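Local coordinates for lysozyme M1 (Streptomyces coelicolor, PDB 1JFX), which hydrolyses the beta-1,4 linkages between N-acetylmuramic acid and N-acetylglucosamine in peptidoglycan, with both acetylmuramidase and diacetylmuramidase activity, at residues A65-S70 / R117-D122; R126-A129 / R133-V136; W143-T148 / T171-F176. All coordinates share one frame; numbering follows the deposited sequence.

Contact 1 (A65-S70 / R117-D122)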
loop_
_atom_site.group_PDB
_atom_site.type_symbol
_atom_site.label_atom_id
_atom_site.label_comp_id
_atom_site.label_asym_id
_atom_site.label_seq_id
_atom_site.Cartn_x
_atom_site.Cartn_y
_atom_site.Cartn_z
ATOM N N ALA A 65 -8.631 -0.251 4.555
ATOM C CA ALA A 65 -9.867 0.509 4.694
ATOM C C ALA A 65 -11.123 -0.305 4.974
ATOM O O ALA A 65 -11.282 -1.399 4.464
ATOM C CB ALA A 65 -10.106 1.319 3.423
ATOM N N ARG A 66 -12.019 0.265 5.776
ATOM C CA ARG A 66 -13.336 -0.325 6.023
ATOM C C ARG A 66 -14.235 0.907 5.871
ATOM O O ARG A 66 -14.662 1.517 6.858
ATOM C CB ARG A 66 -13.445 -0.911 7.430
ATOM C CG ARG A 66 -12.536 -2.126 7.671
ATOM C CD ARG A 66 -12.875 -3.321 6.770
ATOM N NE ARG A 66 -12.203 -4.513 7.283
ATOM C CZ ARG A 66 -12.804 -5.447 8.008
ATOM N NH1 ARG A 66 -14.103 -5.334 8.290
ATOM N NH2 ARG A 66 -12.107 -6.474 8.481
ATOM N N PRO A 67 -14.531 1.293 4.624
ATOM C CA PRO A 67 -15.365 2.467 4.356
ATOM C C PRO A 67 -16.740 2.516 5.019
ATOM O O PRO A 67 -17.327 3.587 5.130
ATOM C CB PRO A 67 -15.429 2.500 2.825
ATOM C CG PRO A 67 -14.087 1.957 2.430
ATOM C CD PRO A 67 -13.967 0.757 3.369
ATOM N N ASN A 68 -17.258 1.368 5.448
ATOM C CA ASN A 68 -18.566 1.317 6.107
ATOM C C ASN A 68 -18.479 1.785 7.557
ATOM O O ASN A 68 -19.473 2.217 8.129
ATOM C CB ASN A 68 -19.079 -0.122 6.158
ATOM C CG ASN A 68 -18.112 -1.046 6.891
ATOM O OD1 ASN A 68 -17.025 -1.325 6.394
ATOM N ND2 ASN A 68 -18.492 -1.504 8.090
ATOM N N ALA A 69 -17.283 1.691 8.137
ATOM C CA ALA A 69 -17.080 1.987 9.549
ATOM C C ALA A 69 -16.918 3.429 10.005
ATOM O O ALA A 69 -17.187 3.733 11.167
ATOM C CB ALA A 69 -15.894 1.160 10.066
ATOM N N SER A 70 -16.477 4.302 9.113
ATOM C CA SER A 70 -16.279 5.711 9.446
ATOM C C SER A 70 -15.922 6.410 8.148
ATOM O O SER A 70 -15.749 5.753 7.124
ATOM C CB SER A 70 -15.130 5.882 10.445
ATOM O OG SER A 70 -13.885 5.593 9.829
ATOM N N ARG A 117 -16.423 7.424 -4.091
ATOM C CA ARG A 117 -15.485 8.387 -4.654
ATOM C C ARG A 117 -15.191 9.439 -3.590
ATOM O O ARG A 117 -14.044 9.817 -3.375
ATOM C CB ARG A 117 -16.078 9.060 -5.891
ATOM C CG ARG A 117 -16.195 8.117 -7.062
ATOM C CD ARG A 117 -16.810 8.792 -8.271
ATOM N NE ARG A 117 -16.901 7.858 -9.387
ATOM C CZ ARG A 117 -17.166 8.222 -10.638
ATOM N NH1 ARG A 117 -17.373 9.500 -10.929
ATOM N NH2 ARG A 117 -17.189 7.310 -11.604
ATOM N N THR A 118 -16.241 9.914 -2.924
ATOM C CA THR A 118 -16.078 10.914 -1.876
ATOM C C THR A 118 -15.211 10.379 -0.746
ATOM O O THR A 118 -14.330 11.082 -0.252
ATOM C CB THR A 118 -17.448 11.337 -1.314
ATOM O OG1 THR A 118 -18.192 11.986 -2.352
ATOM C CG2 THR A 118 -17.287 12.308 -0.127
ATOM N N TRP A 119 -15.459 9.136 -0.349
ATOM C CA TRP A 119 -14.701 8.518 0.740
ATOM C C TRP A 119 -13.200 8.491 0.420
ATOM O O TRP A 119 -12.358 8.848 1.260
ATOM C CB TRP A 119 -15.223 7.089 0.982
ATOM C CG TRP A 119 -14.835 6.504 2.333
ATOM C CD1 TRP A 119 -15.620 6.445 3.447
ATOM C CD2 TRP A 119 -13.568 5.930 2.702
ATOM N NE1 TRP A 119 -14.926 5.871 4.491
ATOM C CE2 TRP A 119 -13.663 5.548 4.060
ATOM C CE3 TRP A 119 -12.360 5.702 2.016
ATOM C CZ2 TRP A 119 -12.595 4.953 4.747
ATOM C CZ3 TRP A 119 -11.295 5.108 2.701
ATOM C CH2 TRP A 119 -11.422 4.744 4.050
ATOM N N ILE A 120 -12.866 8.058 -0.793
ATOM C CA ILE A 120 -11.471 7.977 -1.220
ATOM C C ILE A 120 -10.874 9.382 -1.322
ATOM O O ILE A 120 -9.739 9.620 -0.913
ATOM C CB ILE A 120 -11.371 7.238 -2.580
ATOM C CG1 ILE A 120 -11.762 5.768 -2.394
ATOM C CG2 ILE A 120 -9.955 7.362 -3.147
ATOM C CD1 ILE A 120 -12.094 5.036 -3.700
ATOM N N ASN A 121 -11.644 10.324 -1.853
ATOM C CA ASN A 121 -11.148 11.690 -1.974
ATOM C C ASN A 121 -10.871 12.273 -0.583
ATOM O O ASN A 121 -9.874 12.978 -0.373
ATOM C CB ASN A 121 -12.176 12.564 -2.688
ATOM C CG ASN A 121 -11.577 13.856 -3.180
ATOM O OD1 ASN A 121 -10.663 13.848 -4.004
ATOM N ND2 ASN A 121 -12.077 14.974 -2.677
ATOM N N ASP A 122 -11.756 11.972 0.367
ATOM C CA ASP A 122 -11.601 12.468 1.728
ATOM C C ASP A 122 -10.366 11.861 2.393
ATOM O O ASP A 122 -9.623 12.557 3.096
ATOM C CB ASP A 122 -12.846 12.158 2.568
ATOM C CG ASP A 122 -14.044 13.026 2.198
ATOM O OD1 ASP A 122 -13.874 14.004 1.437
ATOM O OD2 ASP A 122 -15.157 12.733 2.697
#

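Contact 2 (R126-A129 / R133-V136)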
loop_
_atom_site.group_PDB
_atom_site.type_symbol
_atom_site.label_atom_id
_atom_site.label_comp_id
_atom_site.label_asym_id
_atom_site.label_seq_id
_atom_site.Cartn_x
_atom_site.Cartn_y
_atom_site.Cartn_z
ATOM N N ARG A 126 -7.191 14.179 3.611
ATOM C CA ARG A 126 -6.731 14.221 4.995
ATOM C C ARG A 126 -5.332 13.639 5.148
ATOM O O ARG A 126 -4.520 14.165 5.923
ATOM C CB ARG A 126 -7.718 13.498 5.915
ATOM C CG ARG A 126 -7.366 13.555 7.409
ATOM C CD ARG A 126 -7.076 14.986 7.917
ATOM N NE ARG A 126 -8.113 15.968 7.588
ATOM C CZ ARG A 126 -9.038 16.416 8.438
ATOM N NH1 ARG A 126 -9.094 15.974 9.693
ATOM N NH2 ARG A 126 -9.894 17.347 8.040
ATOM N N TYR A 127 -5.033 12.573 4.418
ATOM C CA TYR A 127 -3.700 11.995 4.528
ATOM C C TYR A 127 -2.667 13.016 4.037
ATOM O O TYR A 127 -1.584 13.139 4.624
ATOM C CB TYR A 127 -3.592 10.700 3.716
ATOM C CG TYR A 127 -2.269 10.011 3.945
ATOM C CD1 TYR A 127 -1.972 9.432 5.184
ATOM C CD2 TYR A 127 -1.280 10.005 2.958
ATOM C CE1 TYR A 127 -0.713 8.878 5.438
ATOM C CE2 TYR A 127 -0.023 9.449 3.199
ATOM C CZ TYR A 127 0.257 8.894 4.445
ATOM O OH TYR A 127 1.514 8.390 4.695
ATOM N N LYS A 128 -3.006 13.758 2.982
ATOM C CA LYS A 128 -2.078 14.754 2.454
ATOM C C LYS A 128 -1.926 15.910 3.443
ATOM O O LYS A 128 -0.825 16.417 3.642
ATOM C CB LYS A 128 -2.549 15.278 1.092
ATOM C CG LYS A 128 -1.489 16.108 0.369
ATOM C CD LYS A 128 -1.853 16.355 -1.088
ATOM C CE LYS A 128 -0.707 17.038 -1.835
ATOM N NZ LYS A 128 0.516 16.178 -1.962
ATOM N N ALA A 129 -3.027 16.322 4.063
ATOM C CA ALA A 129 -2.959 17.405 5.042
ATOM C C ALA A 129 -2.056 16.967 6.203
ATOM O O ALA A 129 -1.260 17.754 6.732
ATOM C CB ALA A 129 -4.360 17.744 5.557
ATOM N N ARG A 133 1.983 14.086 1.745
ATOM C CA ARG A 133 2.089 13.125 0.653
ATOM C C ARG A 133 0.786 12.662 0.033
ATOM O O ARG A 133 -0.250 12.611 0.700
ATOM C CB ARG A 133 2.824 11.862 1.120
ATOM C CG ARG A 133 4.183 12.074 1.777
ATOM C CD ARG A 133 5.161 12.839 0.873
ATOM N NE ARG A 133 5.282 12.299 -0.491
ATOM C CZ ARG A 133 6.134 11.347 -0.872
ATOM N NH1 ARG A 133 6.969 10.788 0.001
ATOM N NH2 ARG A 133 6.169 10.964 -2.148
ATOM N N ASP A 134 0.864 12.323 -1.257
ATOM C CA ASP A 134 -0.269 11.748 -1.997
ATOM C C ASP A 134 -0.297 10.258 -1.617
ATOM O O ASP A 134 0.668 9.525 -1.857
ATOM C CB ASP A 134 -0.059 11.860 -3.512
ATOM C CG ASP A 134 -0.250 13.269 -4.031
ATOM O OD1 ASP A 134 -1.076 14.009 -3.463
ATOM O OD2 ASP A 134 0.411 13.639 -5.033
ATOM N N VAL A 135 -1.400 9.808 -1.033
ATOM C CA VAL A 135 -1.510 8.422 -0.617
ATOM C C VAL A 135 -1.465 7.483 -1.826
ATOM O O VAL A 135 -1.999 7.798 -2.892
ATOM C CB VAL A 135 -2.819 8.196 0.182
ATOM C CG1 VAL A 135 -4.031 8.320 -0.745
ATOM C CG2 VAL A 135 -2.779 6.823 0.878
ATOM N N VAL A 136 -0.788 6.348 -1.665
ATOM C CA VAL A 136 -0.708 5.346 -2.723
ATOM C C VAL A 136 -1.957 4.473 -2.588
ATOM O O VAL A 136 -2.301 4.050 -1.490
ATOM C CB VAL A 136 0.554 4.476 -2.537
ATOM C CG1 VAL A 136 0.552 3.305 -3.516
ATOM C CG2 VAL A 136 1.789 5.348 -2.732
#

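Contact 3 (W143-T148 / T171-F176)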
loop_
_atom_site.group_PDB
_atom_site.type_symbol
_atom_site.label_atom_id
_atom_site.label_comp_id
_atom_site.label_asym_id
_atom_site.label_seq_id
_atom_site.Cartn_x
_atom_site.Cartn_y
_atom_site.Cartn_z
ATOM N N TRP A 143 -12.183 -4.385 -8.242
ATOM C CA TRP A 143 -12.779 -3.594 -7.185
ATOM C C TRP A 143 -12.845 -2.125 -7.598
ATOM O O TRP A 143 -13.872 -1.473 -7.421
ATOM C CB TRP A 143 -11.990 -3.735 -5.886
ATOM C CG TRP A 143 -12.720 -3.169 -4.716
ATOM C CD1 TRP A 143 -13.558 -3.848 -3.864
ATOM C CD2 TRP A 143 -12.764 -1.797 -4.312
ATOM N NE1 TRP A 143 -14.124 -2.972 -2.960
ATOM C CE2 TRP A 143 -13.655 -1.710 -3.216
ATOM C CE3 TRP A 143 -12.147 -0.628 -4.776
ATOM C CZ2 TRP A 143 -13.947 -0.497 -2.580
ATOM C CZ3 TRP A 143 -12.441 0.585 -4.141
ATOM C CH2 TRP A 143 -13.339 0.631 -3.054
ATOM N N TRP A 144 -11.752 -1.595 -8.138
ATOM C CA TRP A 144 -11.771 -0.196 -8.546
ATOM C C TRP A 144 -12.892 0.098 -9.539
ATOM O O TRP A 144 -13.704 1.021 -9.354
ATOM C CB TRP A 144 -10.439 0.211 -9.186
ATOM C CG TRP A 144 -10.391 1.680 -9.451
ATOM C CD1 TRP A 144 -10.614 2.322 -10.647
ATOM C CD2 TRP A 144 -10.193 2.704 -8.476
ATOM N NE1 TRP A 144 -10.569 3.686 -10.462
ATOM C CE2 TRP A 144 -10.312 3.945 -9.139
ATOM C CE3 TRP A 144 -9.929 2.694 -7.094
ATOM C CZ2 TRP A 144 -10.175 5.170 -8.466
ATOM C CZ3 TRP A 144 -9.789 3.912 -6.431
ATOM C CH2 TRP A 144 -9.912 5.130 -7.119
ATOM N N ASN A 145 -12.954 -0.693 -10.597
ATOM C CA ASN A 145 -13.970 -0.441 -11.596
ATOM C C ASN A 145 -15.385 -0.621 -11.057
ATOM O O ASN A 145 -16.260 0.222 -11.281
ATOM C CB ASN A 145 -13.698 -1.303 -12.833
ATOM C CG ASN A 145 -12.488 -0.801 -13.623
ATOM O OD1 ASN A 145 -12.181 0.400 -13.609
ATOM N ND2 ASN A 145 -11.805 -1.708 -14.317
ATOM N N THR A 146 -15.606 -1.690 -10.309
ATOM C CA THR A 146 -16.922 -1.929 -9.754
ATOM C C THR A 146 -17.373 -0.914 -8.716
ATOM O O THR A 146 -18.447 -0.306 -8.854
ATOM C CB THR A 146 -16.994 -3.332 -9.141
ATOM O OG1 THR A 146 -16.915 -4.288 -10.199
ATOM C CG2 THR A 146 -18.286 -3.529 -8.348
ATOM N N CYS A 147 -16.558 -0.712 -7.683
ATOM C CA CYS A 147 -16.950 0.178 -6.608
ATOM C C CYS A 147 -16.808 1.678 -6.823
ATOM O O CYS A 147 -17.442 2.454 -6.117
ATOM C CB CYS A 147 -16.254 -0.244 -5.319
ATOM S SG CYS A 147 -16.619 -1.949 -4.788
ATOM N N THR A 148 -15.995 2.106 -7.787
ATOM C CA THR A 148 -15.895 3.542 -8.046
ATOM C C THR A 148 -16.546 3.876 -9.377
ATOM O O THR A 148 -16.632 5.036 -9.767
ATOM C CB THR A 148 -14.432 4.055 -8.090
ATOM O OG1 THR A 148 -13.806 3.699 -9.333
ATOM C CG2 THR A 148 -13.642 3.471 -6.946
ATOM N N THR A 171 -3.076 -5.726 -15.539
ATOM C CA THR A 171 -4.117 -4.991 -16.241
ATOM C C THR A 171 -4.385 -3.743 -15.400
ATOM O O THR A 171 -4.624 -3.822 -14.197
ATOM C CB THR A 171 -5.400 -5.828 -16.378
ATOM O OG1 THR A 171 -5.130 -6.945 -17.227
ATOM C CG2 THR A 171 -6.539 -4.995 -16.986
ATOM N N VAL A 172 -4.327 -2.586 -16.045
ATOM C CA VAL A 172 -4.518 -1.314 -15.368
ATOM C C VAL A 172 -5.830 -0.650 -15.765
ATOM O O VAL A 172 -6.132 -0.531 -16.954
ATOM C CB VAL A 172 -3.351 -0.361 -15.723
ATOM C CG1 VAL A 172 -3.558 1.017 -15.077
ATOM C CG2 VAL A 172 -2.030 -0.981 -15.276
ATOM N N PRO A 173 -6.644 -0.243 -14.778
ATOM C CA PRO A 173 -7.921 0.423 -15.069
ATOM C C PRO A 173 -7.637 1.731 -15.805
ATOM O O PRO A 173 -6.587 2.346 -15.617
ATOM C CB PRO A 173 -8.506 0.700 -13.686
ATOM C CG PRO A 173 -7.882 -0.355 -12.810
ATOM C CD PRO A 173 -6.463 -0.434 -13.323
ATOM N N SER A 174 -8.572 2.167 -16.640
ATOM C CA SER A 174 -8.376 3.402 -17.375
ATOM C C SER A 174 -8.185 4.608 -16.448
ATOM O O SER A 174 -7.620 5.611 -16.850
ATOM C CB SER A 174 -9.575 3.650 -18.292
ATOM O OG SER A 174 -10.761 3.782 -17.527
ATOM N N GLY A 175 -8.670 4.494 -15.215
ATOM C CA GLY A 175 -8.575 5.576 -14.247
ATOM C C GLY A 175 -7.195 5.890 -13.686
ATOM O O GLY A 175 -7.060 6.816 -12.881
ATOM N N PHE A 176 -6.186 5.108 -14.072
ATOM C CA PHE A 176 -4.805 5.339 -13.648
ATOM C C PHE A 176 -3.927 5.410 -14.908
ATOM O O PHE A 176 -4.121 4.648 -15.852
ATOM C CB PHE A 176 -4.351 4.229 -12.694
ATOM C CG PHE A 176 -5.066 4.266 -11.369
ATOM C CD1 PHE A 176 -4.771 5.266 -10.439
ATOM C CD2 PHE A 176 -6.102 3.374 -11.088
ATOM C CE1 PHE A 176 -5.503 5.386 -9.255
ATOM C CE2 PHE A 176 -6.841 3.486 -9.906
ATOM C CZ PHE A 176 -6.540 4.496 -8.989
HETATM O O HOH W 1 -11.009 3.032 -14.393
#

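Contact 1 (A65-S70 / R117-D122)
W119 meets A65, P67 and S70 with a single side chain, and shows how one indole can serve a loop in two ways at once, through its face and through its N-H. The residue sits on helix 113-131, and its CG lies anti to the backbone N (chi1 -162°), which carries the ring off the helix and into the bend formed by 65-70. From CB the side chain passes to CG, which already has P67 CB 4.1 Å away. CD1, at the rim, runs past the carbonyl oxygens of P67 and S70. Next comes NE1, the polar point of the ring: it donates a nearly straight hydrogen bond to S70 O, with W119 NE1 and S70 O 2.8 Å apart and an N-H...O angle of 168°. The acceptor lies in the indole plane and offers a lone pair in the plane of its own carbonyl, a geometry that favours this rotation of the ring, with the proline on its face as the other restraint.

The loop follows strand 58-64 and leads to helix 72-81 in the beta/alpha-barrel of this family 25 glycosyl hydrolase, and helix 113-131 is a later helix of the same barrel. A65 bonds through its backbone to D98, a predicted active-site residue, so the contact lies beside the probable catalytic centre.

Further round the ring, P67 CA lies 3.5 Å from W119 CE2 and also meets CZ2. P67 CB makes a CH-pi contact, 3.7 Å from the centroid of the W119 five-membered ring and 9° off its normal. P67 CG spreads the cover over CD2 and CE3. At the far end of the six-membered ring, W119 CH2 reaches A65 CB at 3.7 Å, while L97 of strand 96-98 touches both side chains.

Contact 2 (R126-A129 / R133-V136)
Y127 and K128, on the last turns of helix 113-131, face a returning chain that has no regular structure at 133-135, and the two backbones come closest at K128 and R133, whose CA atoms are 4.8 Å apart. This proximity brings a carbonyl against the helix: R133 O lies 3.3 Å from K128 CA in a CA-H...O contact, and the CB and CG of the same lysine also border that oxygen.

Two pairs of side chains make the rest of the contact. Y127 swings its ring toward the returning chain, CG anti to the backbone N (chi1 -174°), and uses CD2, next to the ring's attachment point. Y127 CD2 meets V135 CB at 3.7 Å and R133 O at 3.6 Å, both approaching obliquely. The far end of the ring is held by other parts of the barrel, since its OH hydrogen-bonds G84 O and G95 N, and F79 meets the ring from helix 72-81.

K128 runs alongside D134, both side chains pointing the same way. Its chain is extended until the last torsion, where a bend (chi4 66°) turns the ammonium group to the carboxylate. The salt bridge joins K128 NZ to D134 OD1 at 3.1 Å, with the nitrogen standing well above the carboxylate plane, 65° out of it. K128 NZ also donates to T132 O, and H124 NE2 bonds D134 OD1, so each end of the pair has a second partner. Two bonded groups at D134 OD1 would tend to stabilise the negative charge. R133 turns away, its guanidinium reaching L212 O and making a cation-pi interaction with W86.

The whole is a tight alpha-to-beta connection, the step by which a barrel helix hands the chain to its next parallel strand, here 136-139 beside 96-98.

Contact 3 (W143-T148 / T171-F176)
Aromatic packing joins W144 to F176, and illustrates how a short helix can hold a long loop without a direct hydrogen bond between 143-148 and 171-176. The phenyl presents its edge to the indole face in an edge-to-face pair, with planes at 57° and the centroid of the W144 five-membered ring 4.9 Å from that of F176. F176 CE2 stands over the centre of the indole, 3.6 Å from W144 CE2, and CZ follows along the benzo ring.

Apolar contacts add P173, whose CB lies 4.0 Å from W144 CD1. This proline opens the type I beta turn P173-F176, in the loop that leads from strand 160-163 to strand 181-185 of the beta/alpha-barrel; F160 of the first strand stacks on F176.

The polar link between the two segments runs through water. Water 1 donates to N145 OD1 at 3.0 Å and accepts from G175 N at 2.9 Å; the water itself lies at the edge of the W144 ring, in its plane. N145 OD1, a polar atom, also lies against P173 CB, 3.7 Å away. Within the helix, T148 OG1 sits on the indole face opposite F176 and donates to W144 O at 2.7 Å from above the carbonyl plane. Outside the segments, W144 NE1 bonds W151 O.

Read from the N terminus, the three contacts follow one another in series; none nests inside or crosses another. Contact 1 closes a span of 46 residues, bringing the loop after strand 58-64 to helix 113-131. Contact 2 uses the later part of that same helix and closes only the short turn into strand 136-139. Contact 3 then spans 22 residues, joining helix 141-148 to the loop before strand 181-185. Contacts 2 and 3 remain about 8 Å apart at their nearest atoms. Helix 113-131 carries one side of contacts 1 and 2 and also meets helix 141-148 of contact 3: I120 packs on W144 and T148, and R117 NE probably hydrogen-bonds T148 O.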